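Local coordinates for protein hydrazine synthase subunit alpha (Candidatus Kuenenia stuttgartiensis, PDB 5C2V) that catalyses, within the hydrazine synthase complex, the condensation of hydroxylamine made in the gamma subunit with ammonia to give hydrazine, at residues Ile129-Ile143 with Lys155-Ile167. Residues are numbered along the deposited sequence; the frame is centred on the assembly and turned at random.
Sequences IYYAAGSIEEGEGRI and KEHGMVEKTGMII
K162 threads its side chain into the bend of 129-143 and illustrates how a lysine can bind a loop by its whole length. CB touches OG of S135, CD lies against the carbonyl oxygen of G134, and CG passes beside the backbone of E140 and G141. A bend at chi3 (-62°) then turns the amine to the carbonyl of E137, with NZ 2.7 Å from its O. That amine also forms a salt bridge with E22 of the gamma subunit, so one charge serves both the bend and the subunit interface.

Outward from the bend, the two strands pair through G141 and V160, and M159 curls across to the facing strand. With chi2 and chi3 both near -70°, its methyl CE comes 3.4 Å from C of G141 and also meets CG of R142, while E140 crosses the thioether chain at about a right angle. Farther along, R142 and E156 form a salt bridge, NH2 to OE2 2.8 Å, in which guanidinium and carboxylate planes stand 74° apart and the hydrogen bond is weak, because the N-H points well off the oxygen. V160, on the face opposite M159, meets I143 crosswise, CG1 to CG1 3.9 Å.

Inward, I129 pairs with I167 and Y131 with M165 by backbone hydrogen bonds, with the Y130-I166 pair between them. Y130 and I166 point the same way, side by side, CE1 of the ring 3.7 Å from CD1 of the isoleucine. Helix 196-201 packs against A133 and M165, and strand 228-233 against I129 and Y131.

One strand, 154-171, interrupted at T163 and G164, thus pairs antiparallel first with 139-146, as a beta hairpin reaching toward the gamma subunit, and then with 124-131, within the antiparallel sheet of an N-terminal domain that includes a six-bladed beta-propeller.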
ATOM      1  N   ILE D 129       8.947 -22.177 -27.154  1.00 69.62           N
ATOM      2  CA  ILE D 129       9.709 -23.203 -26.447  1.00 74.71           C
ATOM      3  C   ILE D 129       9.258 -24.590 -26.885  1.00 63.51           C
ATOM      4  O   ILE D 129       8.132 -24.768 -27.357  1.00 47.66           O
ATOM      5  CB  ILE D 129       9.563 -23.096 -24.912  1.00 56.87           C
ATOM      6  CG1 ILE D 129       8.095 -23.226 -24.500  1.00 52.86           C
ATOM      7  CG2 ILE D 129      10.168 -21.797 -24.393  1.00 70.96           C
ATOM      8  CD1 ILE D 129       7.883 -23.284 -23.005  1.00 57.87           C
ATOM      9  N   TYR D 130      10.140 -25.571 -26.727  1.00 62.02           N
ATOM     10  CA  TYR D 130       9.805 -26.948 -27.055  1.00 67.75           C
ATOM     11  C   TYR D 130       9.285 -27.684 -25.829  1.00 63.98           C
ATOM     12  O   TYR D 130       9.889 -27.639 -24.758  1.00 63.88           O
ATOM     13  CB  TYR D 130      11.015 -27.686 -27.632  1.00 61.41           C
ATOM     14  CG  TYR D 130      11.447 -27.191 -28.993  1.00 63.44           C
ATOM     15  CD1 TYR D 130      10.642 -27.378 -30.109  1.00 63.18           C
ATOM     16  CD2 TYR D 130      12.664 -26.546 -29.164  1.00 70.95           C
ATOM     17  CE1 TYR D 130      11.033 -26.930 -31.356  1.00 61.58           C
ATOM     18  CE2 TYR D 130      13.065 -26.095 -30.408  1.00 72.16           C
ATOM     19  CZ  TYR D 130      12.246 -26.290 -31.500  1.00 60.60           C
ATOM     20  OH  TYR D 130      12.639 -25.844 -32.741  1.00 61.73           O
ATOM     21  N   TYR D 131       8.150 -28.346 -25.995  1.00 55.03           N
ATOM     22  CA  TYR D 131       7.597 -29.199 -24.958  1.00 72.10           C
ATOM     23  C   TYR D 131       7.426 -30.586 -25.539  1.00 72.36           C
ATOM     24  O   TYR D 131       6.666 -30.773 -26.483  1.00 62.21           O
ATOM     25  CB  TYR D 131       6.262 -28.657 -24.452  1.00 61.28           C
ATOM     26  CG  TYR D 131       5.670 -29.455 -23.315  1.00 56.77           C
ATOM     27  CD1 TYR D 131       6.282 -29.479 -22.069  1.00 50.44           C
ATOM     28  CD2 TYR D 131       4.497 -30.179 -23.484  1.00 55.23           C
ATOM     29  CE1 TYR D 131       5.745 -30.204 -21.024  1.00 46.85           C
ATOM     30  CE2 TYR D 131       3.952 -30.908 -22.444  1.00 58.79           C
ATOM     31  CZ  TYR D 131       4.581 -30.916 -21.217  1.00 67.41           C
ATOM     32  OH  TYR D 131       4.044 -31.636 -20.175  1.00 64.12           O
ATOM     33  N   ALA D 132       8.105 -31.572 -24.974  1.00 65.82           N
ATOM     34  CA  ALA D 132       8.109 -32.867 -25.620  1.00 76.32           C
ATOM     35  C   ALA D 132       6.940 -33.691 -25.102  1.00 74.60           C
ATOM     36  O   ALA D 132       6.936 -34.160 -23.964  1.00 95.35           O
ATOM     37  CB  ALA D 132       9.426 -33.567 -25.376  1.00 52.57           C
ATOM     38  N   ALA D 133       5.951 -33.861 -25.973  1.00 63.19           N
ATOM     39  CA  ALA D 133       4.699 -34.515 -25.625  1.00 51.76           C
ATOM     40  C   ALA D 133       4.534 -35.786 -26.438  1.00 73.86           C
ATOM     41  O   ALA D 133       4.295 -35.736 -27.644  1.00 68.37           O
ATOM     42  CB  ALA D 133       3.526 -33.576 -25.859  1.00 50.97           C
ATOM     43  N   GLY D 134       4.652 -36.928 -25.772  1.00 75.93           N
ATOM     44  CA  GLY D 134       4.668 -38.200 -26.466  1.00 69.82           C
ATOM     45  C   GLY D 134       5.987 -38.409 -27.185  1.00 61.51           C
ATOM     46  O   GLY D 134       6.154 -39.379 -27.921  1.00 86.34           O
ATOM     47  N   SER D 135       6.916 -37.476 -26.991  1.00 62.11           N
ATOM     48  CA  SER D 135       8.268 -37.609 -27.519  1.00 59.13           C
ATOM     49  C   SER D 135       9.281 -37.550 -26.385  1.00 62.40           C
ATOM     50  O   SER D 135       9.490 -36.504 -25.788  1.00 98.51           O
ATOM     51  CB  SER D 135       8.560 -36.513 -28.545  1.00 55.80           C
ATOM     52  OG  SER D 135       7.454 -36.306 -29.406  1.00 60.00           O
ATOM     53  N   ILE D 136       9.923 -38.673 -26.101  1.00 71.42           N
ATOM     54  CA  ILE D 136      10.960 -38.709 -25.081  1.00 72.04           C
ATOM     55  C   ILE D 136      12.237 -39.194 -25.744  1.00 76.60           C
ATOM     56  O   ILE D 136      13.246 -38.489 -25.769  1.00 80.72           O
ATOM     57  CB  ILE D 136      10.574 -39.610 -23.894  1.00 73.22           C
ATOM     58  CG1 ILE D 136       9.344 -39.038 -23.187  1.00 70.33           C
ATOM     59  CG2 ILE D 136      11.728 -39.729 -22.912  1.00 63.88           C
ATOM     60  CD1 ILE D 136       9.502 -37.597 -22.746  1.00 70.15           C
ATOM     61  N   GLU D 137      12.184 -40.411 -26.277  1.00 99.58           N
ATOM     62  CA  GLU D 137      13.268 -40.945 -27.086  1.00 92.40           C
ATOM     63  C   GLU D 137      13.005 -40.704 -28.571  1.00 76.34           C
ATOM     64  O   GLU D 137      11.859 -40.745 -29.025  1.00 62.14           O
ATOM     65  CB  GLU D 137      13.451 -42.435 -26.815  1.00 82.88           C
ATOM     66  CG  GLU D 137      12.162 -43.169 -26.496  1.00 91.48           C
ATOM     67  CD  GLU D 137      12.397 -44.612 -26.096  1.00 95.05           C
ATOM     68  OE1 GLU D 137      13.144 -44.841 -25.122  1.00 82.88           O
ATOM     69  OE2 GLU D 137      11.831 -45.515 -26.749  1.00 93.11           O
ATOM     70  N   GLU D 138      14.075 -40.441 -29.316  1.00 79.52           N
ATOM     71  CA  GLU D 138      13.987 -40.134 -30.741  1.00 73.97           C
ATOM     72  C   GLU D 138      13.449 -41.308 -31.549  1.00 78.55           C
ATOM     73  O   GLU D 138      13.781 -42.464 -31.282  1.00 77.19           O
ATOM     74  CB  GLU D 138      15.360 -39.730 -31.278  1.00 76.45           C
ATOM     75  CG  GLU D 138      16.116 -38.768 -30.383  1.00 62.36           C
ATOM     76  CD  GLU D 138      17.487 -38.434 -30.929  1.00 79.06           C
ATOM     77  OE1 GLU D 138      18.403 -38.177 -30.121  1.00 77.70           O
ATOM     78  OE2 GLU D 138      17.648 -38.430 -32.167  1.00 94.24           O
ATOM     79  N   GLY D 139      12.621 -41.005 -32.543  1.00 65.78           N
ATOM     80  CA  GLY D 139      12.053 -42.036 -33.387  1.00 53.93           C
ATOM     81  C   GLY D 139      10.717 -41.647 -33.985  1.00 65.94           C
ATOM     82  O   GLY D 139      10.412 -40.468 -34.166  1.00 79.40           O
ATOM     83  N   GLU D 140       9.920 -42.662 -34.292  1.00 61.73           N
ATOM     84  CA  GLU D 140       8.561 -42.474 -34.770  1.00 67.95           C
ATOM     85  C   GLU D 140       7.638 -43.120 -33.753  1.00 73.26           C
ATOM     86  O   GLU D 140       8.088 -43.905 -32.917  1.00 54.62           O
ATOM     87  CB  GLU D 140       8.359 -43.090 -36.155  1.00 84.90           C
ATOM     88  CG  GLU D 140       8.612 -44.590 -36.210  1.00 88.08           C
ATOM     89  CD  GLU D 140       8.215 -45.201 -37.540  1.00 97.24           C
ATOM     90  OE1 GLU D 140       7.620 -44.485 -38.372  1.00 90.96           O
ATOM     91  OE2 GLU D 140       8.497 -46.400 -37.753  1.00 94.06           O
ATOM     92  N   GLY D 141       6.354 -42.794 -33.810  1.00 67.37           N
ATOM     93  CA  GLY D 141       5.431 -43.295 -32.815  1.00 52.10           C
ATOM     94  C   GLY D 141       4.049 -43.557 -33.369  1.00 55.65           C
ATOM     95  O   GLY D 141       3.645 -42.995 -34.389  1.00 58.94           O
ATOM     96  N   ARG D 142       3.325 -44.419 -32.667  1.00 58.84           N
ATOM     97  CA  ARG D 142       2.099 -45.016 -33.171  1.00 63.86           C
ATOM     98  C   ARG D 142       0.885 -44.105 -33.053  1.00 51.23           C
ATOM     99  O   ARG D 142       0.799 -43.273 -32.151  1.00 60.74           O
ATOM    100  CB  ARG D 142       1.836 -46.329 -32.432  1.00 68.58           C
ATOM    101  CG  ARG D 142       3.027 -47.277 -32.448  1.00 74.21           C
ATOM    102  CD  ARG D 142       2.977 -48.267 -31.296  1.00 69.31           C
ATOM    103  NE  ARG D 142       1.765 -49.080 -31.317  1.00 76.19           N
ATOM    104  CZ  ARG D 142       1.395 -49.888 -30.329  1.00 75.67           C
ATOM    105  NH1 ARG D 142       2.140 -49.989 -29.237  1.00 69.65           N
ATOM    106  NH2 ARG D 142       0.277 -50.594 -30.432  1.00 79.41           N
ATOM    107  N   ILE D 143      -0.050 -44.272 -33.983  1.00 46.59           N
ATOM    108  CA  ILE D 143      -1.335 -43.592 -33.921  1.00 54.21           C
ATOM    109  C   ILE D 143      -2.446 -44.630 -33.841  1.00 74.50           C
ATOM    110  O   ILE D 143      -2.660 -45.400 -34.777  1.00 86.31           O
ATOM    111  CB  ILE D 143      -1.565 -42.678 -35.138  1.00 59.09           C
ATOM    112  CG1 ILE D 143      -0.527 -41.554 -35.163  1.00 66.04           C
ATOM    113  CG2 ILE D 143      -2.974 -42.109 -35.119  1.00 54.32           C
ATOM    114  CD1 ILE D 143      -0.719 -40.567 -36.293  1.00 65.50           C
ATOM    115  N   LYS D 155      -7.354 -49.808 -32.963  1.00 85.64           N
ATOM    116  CA  LYS D 155      -6.491 -50.167 -34.080  1.00 81.19           C
ATOM    117  C   LYS D 155      -5.411 -49.121 -34.357  1.00 77.20           C
ATOM    118  O   LYS D 155      -5.618 -47.916 -34.149  1.00 91.91           O
ATOM    119  CB  LYS D 155      -7.335 -50.387 -35.340  1.00 90.12           C
ATOM    120  CG  LYS D 155      -8.483 -51.373 -35.157  1.00 85.06           C
ATOM    121  CD  LYS D 155      -9.272 -51.555 -36.444  1.00 75.29           C
ATOM    122  CE  LYS D 155     -10.518 -52.397 -36.218  1.00 84.07           C
ATOM    123  NZ  LYS D 155     -11.281 -52.616 -37.480  1.00 90.02           N
ATOM    124  N   GLU D 156      -4.268 -49.606 -34.839  1.00 61.39           N
ATOM    125  CA  GLU D 156      -3.142 -48.763 -35.232  1.00 61.30           C
ATOM    126  C   GLU D 156      -3.323 -48.276 -36.663  1.00 79.26           C
ATOM    127  O   GLU D 156      -3.428 -49.075 -37.588  1.00 95.19           O
ATOM    128  CB  GLU D 156      -1.824 -49.528 -35.119  1.00 54.13           C
ATOM    129  CG  GLU D 156      -1.524 -50.096 -33.749  1.00 58.97           C
ATOM    130  CD  GLU D 156      -0.621 -51.310 -33.820  1.00 72.55           C
ATOM    131  OE1 GLU D 156      -0.984 -52.280 -34.520  1.00 82.16           O
ATOM    132  OE2 GLU D 156       0.456 -51.293 -33.188  1.00 61.84           O
ATOM    133  N   HIS D 157      -3.415 -46.967 -36.834  1.00 80.40           N
ATOM    134  CA  HIS D 157      -3.588 -46.377 -38.156  1.00 72.23           C
ATOM    135  C   HIS D 157      -2.322 -45.777 -38.787  1.00 74.25           C
ATOM    136  O   HIS D 157      -2.407 -45.021 -39.757  1.00 85.20           O
ATOM    137  CB  HIS D 157      -4.742 -45.390 -38.113  1.00 59.34           C
ATOM    138  CG  HIS D 157      -6.072 -46.074 -38.118  1.00 81.25           C
ATOM    139  ND1 HIS D 157      -6.539 -46.798 -37.043  1.00 85.33           N
ATOM    140  CD2 HIS D 157      -7.001 -46.221 -39.096  1.00 84.88           C
ATOM    141  CE1 HIS D 157      -7.715 -47.322 -37.338  1.00 92.57           C
ATOM    142  NE2 HIS D 157      -8.017 -46.982 -38.581  1.00 93.17           N
ATOM    143  N   GLY D 158      -1.161 -46.102 -38.226  1.00 72.65           N
ATOM    144  CA  GLY D 158       0.110 -45.626 -38.753  1.00 65.43           C
ATOM    145  C   GLY D 158       0.868 -44.659 -37.865  1.00 56.53           C
ATOM    146  O   GLY D 158       0.475 -44.421 -36.726  1.00 80.06           O
ATOM    147  N   MET D 159       1.977 -44.126 -38.371  1.00 59.68           N
ATOM    148  CA  MET D 159       2.954 -43.482 -37.497  1.00 76.35           C
ATOM    149  C   MET D 159       3.072 -41.973 -37.671  1.00 73.37           C
ATOM    150  O   MET D 159       2.459 -41.377 -38.559  1.00 65.94           O
ATOM    151  CB  MET D 159       4.333 -44.107 -37.729  1.00 75.07           C
ATOM    152  CG  MET D 159       4.325 -45.620 -37.853  1.00 87.38           C
ATOM    153  SD  MET D 159       3.877 -46.446 -36.318  1.00101.49           S
ATOM    154  CE  MET D 159       5.322 -46.094 -35.322  1.00 72.76           C
ATOM    155  N   VAL D 160       3.878 -41.366 -36.805  1.00 71.67           N
ATOM    156  CA  VAL D 160       4.221 -39.953 -36.907  1.00 71.92           C
ATOM    157  C   VAL D 160       5.590 -39.722 -36.271  1.00 60.32           C
ATOM    158  O   VAL D 160       5.914 -40.338 -35.257  1.00 74.21           O
ATOM    159  CB  VAL D 160       3.147 -39.061 -36.231  1.00 71.92           C
ATOM    160  CG1 VAL D 160       2.847 -39.548 -34.819  1.00 66.99           C
ATOM    161  CG2 VAL D 160       3.566 -37.597 -36.229  1.00 68.98           C
ATOM    162  N   GLU D 161       6.397 -38.846 -36.864  1.00 67.31           N
ATOM    163  CA  GLU D 161       7.686 -38.493 -36.281  1.00 72.11           C
ATOM    164  C   GLU D 161       7.488 -37.876 -34.904  1.00 78.17           C
ATOM    165  O   GLU D 161       6.670 -36.972 -34.738  1.00 68.82           O
ATOM    166  CB  GLU D 161       8.448 -37.525 -37.188  1.00 72.49           C
ATOM    167  CG  GLU D 161       9.519 -38.179 -38.046  1.00 88.56           C
ATOM    168  CD  GLU D 161      10.727 -38.616 -37.238  1.00 99.38           C
ATOM    169  OE1 GLU D 161      11.118 -37.882 -36.305  1.00 91.97           O
ATOM    170  OE2 GLU D 161      11.285 -39.692 -37.534  1.00 86.53           O
ATOM    171  N   LYS D 162       8.234 -38.356 -33.916  1.00 75.37           N
ATOM    172  CA  LYS D 162       8.128 -37.777 -32.588  1.00 73.00           C
ATOM    173  C   LYS D 162       9.156 -36.667 -32.464  1.00 74.56           C
ATOM    174  O   LYS D 162      10.359 -36.914 -32.379  1.00 85.98           O
ATOM    175  CB  LYS D 162       8.337 -38.832 -31.499  1.00 72.87           C
ATOM    176  CG  LYS D 162       7.418 -40.036 -31.604  1.00 77.17           C
ATOM    177  CD  LYS D 162       7.733 -41.048 -30.514  1.00 86.59           C
ATOM    178  CE  LYS D 162       9.148 -41.584 -30.661  1.00 62.66           C
ATOM    179  NZ  LYS D 162       9.648 -42.204 -29.403  1.00 69.58           N
ATOM    180  N   THR D 163       8.656 -35.439 -32.441  1.00 75.98           N
ATOM    181  CA  THR D 163       9.493 -34.254 -32.370  1.00 85.38           C
ATOM    182  C   THR D 163       9.121 -33.493 -31.114  1.00 89.73           C
ATOM    183  O   THR D 163       9.934 -33.327 -30.203  1.00 82.83           O
ATOM    184  CB  THR D 163       9.319 -33.352 -33.607  1.00 78.86           C
ATOM    185  OG1 THR D 163       7.923 -33.158 -33.864  1.00 72.27           O
ATOM    186  CG2 THR D 163       9.961 -33.995 -34.827  1.00 71.09           C
ATOM    187  N   GLY D 164       7.876 -33.038 -31.075  1.00 86.97           N
ATOM    188  CA  GLY D 164       7.349 -32.381 -29.899  1.00 76.02           C
ATOM    189  C   GLY D 164       6.288 -31.357 -30.233  1.00 78.91           C
ATOM    190  O   GLY D 164       5.731 -31.338 -31.330  1.00 75.93           O
ATOM    191  N   MET D 165       6.014 -30.499 -29.261  1.00 72.00           N
ATOM    192  CA  MET D 165       5.064 -29.413 -29.412  1.00 63.08           C
ATOM    193  C   MET D 165       5.801 -28.103 -29.185  1.00 70.88           C
ATOM    194  O   MET D 165       6.880 -28.089 -28.590  1.00 67.98           O
ATOM    195  CB  MET D 165       3.909 -29.562 -28.422  1.00 62.28           C
ATOM    196  CG  MET D 165       3.159 -30.879 -28.526  1.00 41.68           C
ATOM    197  SD  MET D 165       2.038 -30.926 -29.935  1.00 63.04           S
ATOM    198  CE  MET D 165       0.884 -29.636 -29.476  1.00 62.96           C
ATOM    199  N   ILE D 166       5.232 -27.003 -29.664  1.00 72.65           N
ATOM    200  CA  ILE D 166       5.833 -25.698 -29.426  1.00 69.11           C
ATOM    201  C   ILE D 166       4.871 -24.775 -28.689  1.00 62.24           C
ATOM    202  O   ILE D 166       3.815 -24.418 -29.207  1.00 67.66           O
ATOM    203  CB  ILE D 166       6.278 -25.025 -30.736  1.00 68.39           C
ATOM    204  CG1 ILE D 166       7.450 -25.789 -31.353  1.00 66.07           C
ATOM    205  CG2 ILE D 166       6.681 -23.581 -30.480  1.00 77.62           C
ATOM    206  CD1 ILE D 166       8.027 -25.130 -32.587  1.00 52.14           C
ATOM    207  N   ILE D 167       5.244 -24.397 -27.471  1.00 67.73           N
ATOM    208  CA  ILE D 167       4.445 -23.463 -26.688  1.00 70.98           C
ATOM    209  C   ILE D 167       4.987 -22.055 -26.875  1.00 54.14           C
ATOM    210  O   ILE D 167       6.141 -21.785 -26.549  1.00 53.67           O
ATOM    211  CB  ILE D 167       4.452 -23.817 -25.188  1.00 69.75           C
ATOM    212  CG1 ILE D 167       4.210 -25.316 -24.986  1.00 69.45           C
ATOM    213  CG2 ILE D 167       3.419 -22.987 -24.440  1.00 57.48           C
ATOM    214  CD1 ILE D 167       2.879 -25.800 -25.511  1.00 56.63           C
TER